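Local coordinates for protein RNA polymerase II subunit A C-terminal domain phosphatase SSU72 (Homo sapiens, PDB 4H3K) that dephosphorylates phosphoserine and phosphothreonine in the C-terminal domain of RNA polymerase II, with roles in RNA processing, termination and pre-mRNA polyadenylation, at residues B[134-137]-B[138-142]; B[165-168]-B[169-172]; B[83-86]-B[87-91]. The protein carries 1 engineered substitution. All coordinates share one frame; numbering follows the deposited sequence.

Contact 1: B[134-137]-B[138-142]; sequences RVYD and QVVED
Gln138 and Arg134 meet one turn apart on helix 133-145, the crossing helix of the beta-alpha-beta unit formed with strands 127-130 and 153-159. Gln138 N donates to Arg134 O at 3.2 Å, a bent bond (N-H...O 144°). The glutamine side chain climbs back along its partner: Gln138 CB lies 3.6 Å from Val135 O, and its CG 3.3 Å from Arg134 O. CG sits beside the backbone N (chi1 -74°) and the chain then runs extended, carrying the amide to where the arginine, bent at chi3, brings its guanidinium. Gln138 OE1 stands over one face of the guanidinium near its rim, 3.1 Å from Arg134 NH2, but the angle is too poor for a hydrogen bond, and the two planes are 69° apart. The hydrogen bond of Gln138 OE1 goes instead to Thr58 OG1. An alanine here is likely to leave Thr58 OG1 without this partner and the Arg134 guanidinium freer to turn. Round the helix, Val135, Tyr136 and Val139 pack on the central sheet, while outside the contact Asp137 OD1 is salt-bridged to a basic side chain of another protein's chain. Over one face of the Tyr136 ring lies Val140 CG2, 4.4 Å from CE2.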
ATOM      1  N   ARG B 134      15.954   8.258 -10.322  1.00 25.04           N
ATOM      2  CA  ARG B 134      16.743   7.921  -9.120  1.00 25.76           C
ATOM      3  C   ARG B 134      15.909   8.094  -7.831  1.00 23.87           C
ATOM      4  O   ARG B 134      16.078   7.355  -6.869  1.00 22.76           O
ATOM      5  CB  ARG B 134      17.987   8.841  -9.065  1.00 27.38           C
ATOM      6  CG  ARG B 134      19.007   8.566  -7.958  1.00 35.48           C
ATOM      7  CD  ARG B 134      19.799   9.876  -7.556  1.00 45.24           C
ATOM      8  NE  ARG B 134      18.961  10.765  -6.721  1.00 50.51           N
ATOM      9  CZ  ARG B 134      19.176  11.063  -5.435  1.00 52.72           C
ATOM     10  NH1 ARG B 134      20.250  10.604  -4.789  1.00 56.94           N
ATOM     11  NH2 ARG B 134      18.313  11.828  -4.783  1.00 51.07           N
ATOM     12  N   VAL B 135      15.070   9.124  -7.800  1.00 21.65           N
ATOM     13  CA  VAL B 135      14.222   9.419  -6.646  1.00 21.40           C
ATOM     14  C   VAL B 135      13.110   8.355  -6.580  1.00 21.12           C
ATOM     15  O   VAL B 135      12.801   7.831  -5.500  1.00 20.81           O
ATOM     16  CB  VAL B 135      13.618  10.838  -6.748  1.00 19.85           C
ATOM     17  CG1 VAL B 135      12.507  11.041  -5.717  1.00 20.91           C
ATOM     18  CG2 VAL B 135      14.713  11.893  -6.592  1.00 20.72           C
ATOM     19  N   TYR B 136      12.539   8.028  -7.743  1.00 20.61           N
ATOM     20  CA  TYR B 136      11.570   6.903  -7.863  1.00 21.43           C
ATOM     21  C   TYR B 136      12.172   5.600  -7.258  1.00 21.51           C
ATOM     22  O   TYR B 136      11.528   4.903  -6.465  1.00 20.22           O
ATOM     23  CB  TYR B 136      11.263   6.720  -9.336  1.00 20.90           C
ATOM     24  CG  TYR B 136      10.310   5.609  -9.733  1.00 22.56           C
ATOM     25  CD1 TYR B 136       8.931   5.834  -9.783  1.00 21.79           C
ATOM     26  CD2 TYR B 136      10.797   4.351 -10.112  1.00 22.23           C
ATOM     27  CE1 TYR B 136       8.047   4.832 -10.214  1.00 21.67           C
ATOM     28  CE2 TYR B 136       9.923   3.342 -10.559  1.00 22.28           C
ATOM     29  CZ  TYR B 136       8.555   3.594 -10.585  1.00 21.81           C
ATOM     30  OH  TYR B 136       7.714   2.620 -11.030  1.00 19.30           O
ATOM     31  N   ASP B 137      13.397   5.265  -7.659  1.00 22.64           N
ATOM     32  CA  ASP B 137      14.074   4.056  -7.139  1.00 23.75           C
ATOM     33  C   ASP B 137      14.204   4.107  -5.614  1.00 23.20           C
ATOM     34  O   ASP B 137      14.022   3.103  -4.939  1.00 23.76           O
ATOM     35  CB  ASP B 137      15.476   3.884  -7.741  1.00 24.74           C
ATOM     36  CG  ASP B 137      15.438   3.502  -9.189  1.00 28.24           C
ATOM     37  OD1 ASP B 137      14.397   2.970  -9.661  1.00 26.80           O
ATOM     38  OD2 ASP B 137      16.451   3.745  -9.871  1.00 26.97           O
ATOM     39  N   GLN B 138      14.502   5.278  -5.075  1.00 23.31           N
ATOM     40  CA  GLN B 138      14.707   5.425  -3.636  1.00 24.96           C
ATOM     41  C   GLN B 138      13.382   5.303  -2.893  1.00 23.90           C
ATOM     42  O   GLN B 138      13.292   4.643  -1.840  1.00 22.65           O
ATOM     43  CB  GLN B 138      15.417   6.761  -3.330  1.00 25.08           C
ATOM     44  CG  GLN B 138      16.913   6.692  -3.722  1.00 31.39           C
ATOM     45  CD  GLN B 138      17.678   7.995  -3.553  1.00 37.28           C
ATOM     46  OE1 GLN B 138      17.223   9.086  -3.946  1.00 39.38           O
ATOM     47  NE2 GLN B 138      18.868   7.883  -2.979  1.00 40.93           N
ATOM     48  N   VAL B 139      12.353   5.932  -3.439  1.00 22.13           N
ATOM     49  CA  VAL B 139      11.037   5.824  -2.832  1.00 22.90           C
ATOM     50  C   VAL B 139      10.586   4.360  -2.805  1.00 23.13           C
ATOM     51  O   VAL B 139      10.117   3.851  -1.781  1.00 23.59           O
ATOM     52  CB  VAL B 139       9.973   6.658  -3.624  1.00 22.93           C
ATOM     53  CG1 VAL B 139       8.563   6.177  -3.273  1.00 21.00           C
ATOM     54  CG2 VAL B 139      10.163   8.180  -3.329  1.00 22.85           C
ATOM     55  N   VAL B 140      10.742   3.668  -3.932  1.00 24.05           N
ATOM     56  CA  VAL B 140      10.343   2.254  -4.008  1.00 23.61           C
ATOM     57  C   VAL B 140      11.168   1.348  -3.079  1.00 25.36           C
ATOM     58  O   VAL B 140      10.600   0.492  -2.371  1.00 25.50           O
ATOM     59  CB  VAL B 140      10.369   1.744  -5.467  1.00 24.05           C
ATOM     60  CG1 VAL B 140      10.166   0.223  -5.520  1.00 25.34           C
ATOM     61  CG2 VAL B 140       9.261   2.450  -6.267  1.00 21.24           C
ATOM     62  N   GLU B 141      12.489   1.547  -3.066  1.00 25.42           N
ATOM     63  CA  GLU B 141      13.330   0.786  -2.158  1.00 26.88           C
ATOM     64  C   GLU B 141      12.860   0.960  -0.717  1.00 26.85           C
ATOM     65  O   GLU B 141      12.752  -0.014   0.026  1.00 26.99           O
ATOM     66  CB  GLU B 141      14.797   1.203  -2.244  1.00 27.69           C
ATOM     67  CG  GLU B 141      15.658   0.253  -1.354  1.00 34.57           C
ATOM     68  CD  GLU B 141      17.137   0.381  -1.585  1.00 43.10           C
ATOM     69  OE1 GLU B 141      17.560   1.422  -2.135  1.00 45.80           O
ATOM     70  OE2 GLU B 141      17.874  -0.572  -1.214  1.00 49.76           O
ATOM     71  N   ASP B 142      12.616   2.209  -0.319  1.00 25.88           N
ATOM     72  CA  ASP B 142      12.160   2.495   1.028  1.00 27.33           C
ATOM     73  C   ASP B 142      10.814   1.782   1.347  1.00 26.74           C
ATOM     74  O   ASP B 142      10.729   1.007   2.290  1.00 26.91           O
ATOM     75  CB  ASP B 142      12.006   4.005   1.208  1.00 27.57           C
ATOM     76  CG  ASP B 142      11.732   4.385   2.630  1.00 33.40           C
ATOM     77  OD1 ASP B 142      12.270   3.716   3.524  1.00 40.08           O
ATOM     78  OD2 ASP B 142      10.979   5.335   2.878  1.00 37.62           O
TER

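Contact 2: B[165-168]-B[169-172]; sequences HEEA and TLGA
Thr169 grips His165 O with two donors. The hydroxyl OG1 of Thr169 bonds to His165 O at 3.0 Å, and Thr169 N reaches the same oxygen, also at 3.0 Å. The two come from opposite faces of the carbonyl plane, each tilted from it, and so share the oxygen from separate directions. The side-chain bond depends on OG1 lying beside the backbone N (chi1 -59°), which turns the hydroxyl back down the helix and puts CG2 opposite the backbone N. The tight part continues on the buried side, where Ala172 N donates to Ala168 O at 2.9 Å and Ala172 CB lies 3.3 Å from that same oxygen. All this belongs to the opening turns of helix 165-184; Asn164, just before it, accepts from Glu167 N through OD1. Ala168, Thr169 and Ala172 face helix 38-48, touching Arg38, Glu41 and Ala42 there, and the two alanine methyls are consistent with a close approach of the helices. The solvent side is looser. Glu167, bent at chi2, lies beside Leu170 and points the same way, yet Glu167 OE1 and Leu170 CD2 stay 4.1 Å apart. Leu170 leans on Arg205, and Glu166 joins through its backbone, with Leu170 N bonded to Glu166 O at 3.1 Å.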
ATOM      1  N   HIS B 165      14.889  26.084 -12.178  1.00 36.57           N
ATOM      2  CA  HIS B 165      13.620  26.733 -11.815  1.00 36.98           C
ATOM      3  C   HIS B 165      12.557  26.621 -12.909  1.00 36.48           C
ATOM      4  O   HIS B 165      11.394  26.376 -12.621  1.00 34.79           O
ATOM      5  CB  HIS B 165      13.804  28.203 -11.377  1.00 37.70           C
ATOM      6  CG  HIS B 165      14.631  28.356 -10.141  1.00 41.40           C
ATOM      7  ND1 HIS B 165      15.635  29.299 -10.024  1.00 43.97           N
ATOM      8  CD2 HIS B 165      14.639  27.651  -8.980  1.00 43.41           C
ATOM      9  CE1 HIS B 165      16.208  29.181  -8.837  1.00 46.14           C
ATOM     10  NE2 HIS B 165      15.628  28.184  -8.187  1.00 46.31           N
ATOM     11  N   GLU B 166      12.971  26.792 -14.156  1.00 37.18           N
ATOM     12  CA  GLU B 166      12.033  26.776 -15.263  1.00 38.17           C
ATOM     13  C   GLU B 166      11.378  25.405 -15.475  1.00 36.23           C
ATOM     14  O   GLU B 166      10.153  25.327 -15.611  1.00 35.73           O
ATOM     15  CB  GLU B 166      12.717  27.260 -16.535  1.00 40.35           C
ATOM     16  CG  GLU B 166      11.899  27.001 -17.784  1.00 46.71           C
ATOM     17  CD  GLU B 166      12.735  26.511 -18.953  1.00 54.09           C
ATOM     18  OE1 GLU B 166      13.917  26.123 -18.725  1.00 57.98           O
ATOM     19  OE2 GLU B 166      12.195  26.525 -20.092  1.00 55.89           O
ATOM     20  N   GLU B 167      12.191  24.343 -15.520  1.00 35.53           N
ATOM     21  CA  GLU B 167      11.690  22.971 -15.656  1.00 34.62           C
ATOM     22  C   GLU B 167      10.891  22.561 -14.425  1.00 32.32           C
ATOM     23  O   GLU B 167       9.896  21.868 -14.560  1.00 32.33           O
ATOM     24  CB  GLU B 167      12.823  21.963 -15.925  1.00 35.44           C
ATOM     25  CG  GLU B 167      13.482  22.097 -17.327  1.00 39.96           C
ATOM     26  CD  GLU B 167      12.493  21.860 -18.469  1.00 45.03           C
ATOM     27  OE1 GLU B 167      11.793  20.830 -18.455  1.00 46.42           O
ATOM     28  OE2 GLU B 167      12.403  22.711 -19.387  1.00 50.28           O
ATOM     29  N   ALA B 168      11.308  23.015 -13.239  1.00 30.68           N
ATOM     30  CA  ALA B 168      10.537  22.785 -12.019  1.00 28.95           C
ATOM     31  C   ALA B 168       9.109  23.324 -12.138  1.00 29.02           C
ATOM     32  O   ALA B 168       8.154  22.643 -11.756  1.00 27.33           O
ATOM     33  CB  ALA B 168      11.207  23.403 -10.843  1.00 28.59           C
ATOM     34  N   THR B 169       8.983  24.544 -12.665  1.00 28.93           N
ATOM     35  CA  THR B 169       7.678  25.208 -12.823  1.00 29.59           C
ATOM     36  C   THR B 169       6.828  24.443 -13.828  1.00 29.51           C
ATOM     37  O   THR B 169       5.637  24.200 -13.608  1.00 28.74           O
ATOM     38  CB  THR B 169       7.855  26.722 -13.200  1.00 30.27           C
ATOM     39  OG1 THR B 169       8.603  27.362 -12.161  1.00 29.58           O
ATOM     40  CG2 THR B 169       6.507  27.446 -13.315  1.00 30.81           C
ATOM     41  N   LEU B 170       7.452  24.035 -14.922  1.00 30.10           N
ATOM     42  CA  LEU B 170       6.731  23.323 -15.959  1.00 31.11           C
ATOM     43  C   LEU B 170       6.269  21.964 -15.444  1.00 29.35           C
ATOM     44  O   LEU B 170       5.128  21.510 -15.698  1.00 28.22           O
ATOM     45  CB  LEU B 170       7.669  23.143 -17.158  1.00 32.80           C
ATOM     46  CG  LEU B 170       7.120  22.395 -18.360  1.00 34.70           C
ATOM     47  CD1 LEU B 170       5.828  23.081 -18.833  1.00 39.48           C
ATOM     48  CD2 LEU B 170       8.174  22.471 -19.474  1.00 39.71           C
ATOM     49  N   GLY B 171       7.179  21.317 -14.725  1.00 28.52           N
ATOM     50  CA  GLY B 171       6.967  19.993 -14.168  1.00 26.98           C
ATOM     51  C   GLY B 171       5.835  20.037 -13.173  1.00 27.02           C
ATOM     52  O   GLY B 171       4.979  19.160 -13.173  1.00 26.71           O
ATOM     53  N   ALA B 172       5.831  21.073 -12.336  1.00 27.19           N
ATOM     54  CA  ALA B 172       4.771  21.284 -11.346  1.00 27.12           C
ATOM     55  C   ALA B 172       3.402  21.453 -12.006  1.00 27.53           C
ATOM     56  O   ALA B 172       2.426  20.925 -11.509  1.00 27.48           O
ATOM     57  CB  ALA B 172       5.078  22.494 -10.507  1.00 27.35           C
TER

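Contact 3: B[83-86]-B[87-91]; sequences QMYN and DLLRK
Tyr85 and Leu89 share one first torsion, with CG opposite the backbone N in each (chi1 -174° and -175°), and this sends ring and isobutyl group out on the same flank of helix 81-98, one turn apart. The two side chains approach obliquely, and Leu89 CD2 rests 4.2 Å from Tyr85 CE1. Behind them the main-chain bond is short: Leu89 N donates to Tyr85 O at 2.8 Å, in the carbonyl plane though with a bent N-H...O angle of 140°. Leu89 CB also lies 3.3 Å from Tyr85 O. On the next flank, Arg90 N bonds to Asn86 O at 3.1 Å. Arg90 CG, set beside its own N, comes to 2.9 Å from Asn86 O, a tight carbon-oxygen contact in front of the carbonyl and tilted from its plane. The helix shows its buried side at Leu88, whose CB is 3.4 Å from Met84 O; both residues pack against Leu105 of helix 101-109 and Tyr75 of strand 73-75. Asp87 is held at both ends: its N donates to Gln83 O at 2.9 Å, and its OD2 is hydrogen-bonded to Tyr75 OH. Main-chain bonds thus set the spacing and the Tyr85-Leu89 pair adds a light apolar touch, whereas the ties to the rest of the fold include the packing of Met84 and Leu88, Tyr85 on Leu102, and the bonds of Asp87 OD2 to Tyr75 OH and Gln83 OE1 to Thr80 N.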
ATOM      1  N   GLN B  83      17.839  29.172   7.780  1.00 43.87           N
ATOM      2  CA  GLN B  83      19.286  29.062   8.022  1.00 44.98           C
ATOM      3  C   GLN B  83      20.059  29.050   6.700  1.00 44.40           C
ATOM      4  O   GLN B  83      21.070  29.727   6.574  1.00 44.54           O
ATOM      5  CB  GLN B  83      19.639  27.857   8.911  1.00 45.10           C
ATOM      6  CG  GLN B  83      19.122  28.007  10.332  1.00 46.91           C
ATOM      7  CD  GLN B  83      19.205  26.732  11.151  1.00 48.26           C
ATOM      8  OE1 GLN B  83      18.773  25.670  10.723  1.00 48.59           O
ATOM      9  NE2 GLN B  83      19.758  26.842  12.355  1.00 51.95           N
ATOM     10  N   MET B  84      19.543  28.337   5.696  1.00 43.00           N
ATOM     11  CA  MET B  84      20.171  28.301   4.367  1.00 42.80           C
ATOM     12  C   MET B  84      20.170  29.672   3.714  1.00 43.26           C
ATOM     13  O   MET B  84      21.159  30.080   3.088  1.00 43.57           O
ATOM     14  CB  MET B  84      19.481  27.291   3.440  1.00 41.24           C
ATOM     15  CG  MET B  84      19.706  25.861   3.820  1.00 41.40           C
ATOM     16  SD  MET B  84      18.615  24.779   2.875  1.00 38.51           S
ATOM     17  CE  MET B  84      18.435  23.453   4.065  1.00 39.69           C
ATOM     18  N   TYR B  85      19.049  30.367   3.866  1.00 43.76           N
ATOM     19  CA  TYR B  85      18.885  31.720   3.354  1.00 45.44           C
ATOM     20  C   TYR B  85      19.979  32.623   3.924  1.00 46.65           C
ATOM     21  O   TYR B  85      20.709  33.269   3.171  1.00 46.52           O
ATOM     22  CB  TYR B  85      17.502  32.256   3.718  1.00 45.59           C
ATOM     23  CG  TYR B  85      17.173  33.597   3.109  1.00 48.49           C
ATOM     24  CD1 TYR B  85      17.592  34.782   3.711  1.00 50.70           C
ATOM     25  CD2 TYR B  85      16.428  33.680   1.928  1.00 49.78           C
ATOM     26  CE1 TYR B  85      17.289  36.016   3.151  1.00 52.62           C
ATOM     27  CE2 TYR B  85      16.129  34.906   1.356  1.00 51.57           C
ATOM     28  CZ  TYR B  85      16.560  36.070   1.977  1.00 52.48           C
ATOM     29  OH  TYR B  85      16.253  37.283   1.412  1.00 55.27           O
ATOM     30  N   ASN B  86      20.107  32.627   5.248  1.00 48.23           N
ATOM     31  CA  ASN B  86      21.078  33.505   5.927  1.00 50.56           C
ATOM     32  C   ASN B  86      22.515  33.121   5.628  1.00 51.28           C
ATOM     33  O   ASN B  86      23.352  33.985   5.424  1.00 52.66           O
ATOM     34  CB  ASN B  86      20.835  33.531   7.428  1.00 51.09           C
ATOM     35  CG  ASN B  86      19.481  34.102   7.778  1.00 51.99           C
ATOM     36  OD1 ASN B  86      19.036  35.074   7.182  1.00 52.36           O
ATOM     37  ND2 ASN B  86      18.818  33.499   8.746  1.00 53.23           N
ATOM     38  N   ASP B  87      22.790  31.826   5.597  1.00 51.61           N
ATOM     39  CA  ASP B  87      24.087  31.324   5.160  1.00 52.87           C
ATOM     40  C   ASP B  87      24.433  31.824   3.749  1.00 52.98           C
ATOM     41  O   ASP B  87      25.532  32.334   3.522  1.00 53.89           O
ATOM     42  CB  ASP B  87      24.128  29.797   5.225  1.00 52.22           C
ATOM     43  CG  ASP B  87      25.472  29.224   4.797  1.00 54.61           C
ATOM     44  OD1 ASP B  87      26.477  29.468   5.495  1.00 57.86           O
ATOM     45  OD2 ASP B  87      25.530  28.521   3.766  1.00 55.67           O
ATOM     46  N   LEU B  88      23.500  31.693   2.810  1.00 52.17           N
ATOM     47  CA  LEU B  88      23.742  32.146   1.437  1.00 52.50           C
ATOM     48  C   LEU B  88      23.779  33.686   1.296  1.00 54.04           C
ATOM     49  O   LEU B  88      24.468  34.220   0.418  1.00 53.95           O
ATOM     50  CB  LEU B  88      22.743  31.512   0.466  1.00 51.05           C
ATOM     51  CG  LEU B  88      23.160  30.258  -0.331  1.00 50.33           C
ATOM     52  CD1 LEU B  88      24.364  29.494   0.228  1.00 48.44           C
ATOM     53  CD2 LEU B  88      21.989  29.310  -0.539  1.00 47.08           C
ATOM     54  N   LEU B  89      23.051  34.383   2.166  1.00 54.83           N
ATOM     55  CA  LEU B  89      23.016  35.844   2.145  1.00 56.85           C
ATOM     56  C   LEU B  89      24.382  36.392   2.560  1.00 58.32           C
ATOM     57  O   LEU B  89      24.834  37.382   1.998  1.00 59.07           O
ATOM     58  CB  LEU B  89      21.885  36.392   3.041  1.00 56.94           C
ATOM     59  CG  LEU B  89      21.563  37.898   3.096  1.00 58.26           C
ATOM     60  CD1 LEU B  89      20.955  38.433   1.794  1.00 56.75           C
ATOM     61  CD2 LEU B  89      20.642  38.203   4.277  1.00 58.61           C
ATOM     62  N   ARG B  90      25.021  35.717   3.520  1.00 59.38           N
ATOM     63  CA  ARG B  90      26.384  36.012   3.964  1.00 61.02           C
ATOM     64  C   ARG B  90      27.402  35.710   2.875  1.00 61.09           C
ATOM     65  O   ARG B  90      28.251  36.549   2.581  1.00 62.38           O
ATOM     66  CB  ARG B  90      26.769  35.211   5.222  1.00 61.69           C
ATOM     67  CG  ARG B  90      25.781  35.261   6.384  1.00 63.32           C
ATOM     68  CD  ARG B  90      26.442  34.960   7.738  1.00 67.14           C
ATOM     69  NE  ARG B  90      27.110  36.148   8.278  1.00 71.92           N
ATOM     70  CZ  ARG B  90      26.479  37.252   8.699  1.00 73.57           C
ATOM     71  NH1 ARG B  90      25.150  37.340   8.653  1.00 73.61           N
ATOM     72  NH2 ARG B  90      27.178  38.279   9.161  1.00 74.67           N
ATOM     73  N   LYS B  91      27.324  34.521   2.286  1.00 59.77           N
ATOM     74  CA  LYS B  91      28.352  34.045   1.351  1.00 59.85           C
ATOM     75  C   LYS B  91      28.470  34.984   0.153  1.00 59.91           C
ATOM     76  O   LYS B  91      29.565  35.466  -0.149  1.00 60.74           O
ATOM     77  CB  LYS B  91      28.117  32.581   0.956  1.00 58.94           C
ATOM     78  CG  LYS B  91      28.451  31.570   2.033  1.00 59.97           C
ATOM     79  CD  LYS B  91      27.847  30.211   1.715  1.00 60.46           C
ATOM     80  CE  LYS B  91      28.733  29.408   0.785  1.00 60.65           C
ATOM     81  NZ  LYS B  91      29.774  28.668   1.568  1.00 63.31           N
TER

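From the N terminus the order is contact 3, contact 1, contact 2. Each lies within a single helix and joins successive turns, so none closes a loop; they follow in series and neither nest nor cross. Contact 3, on helix 81-98, ties in the small sheet strand 73-75 and helix 101-109. Contact 1 lies on helix 133-145 against the main sheet, touching strands 127-130, 153-159 and 207-213. Contact 2 opens helix 165-184, which packs on helix 38-48. Contacts 1 and 2 sit on opposite sides of the chain's centre, their own centres about 21 Å apart. Contacts 2 and 3 approach to about 10 Å between nearest atoms without touching.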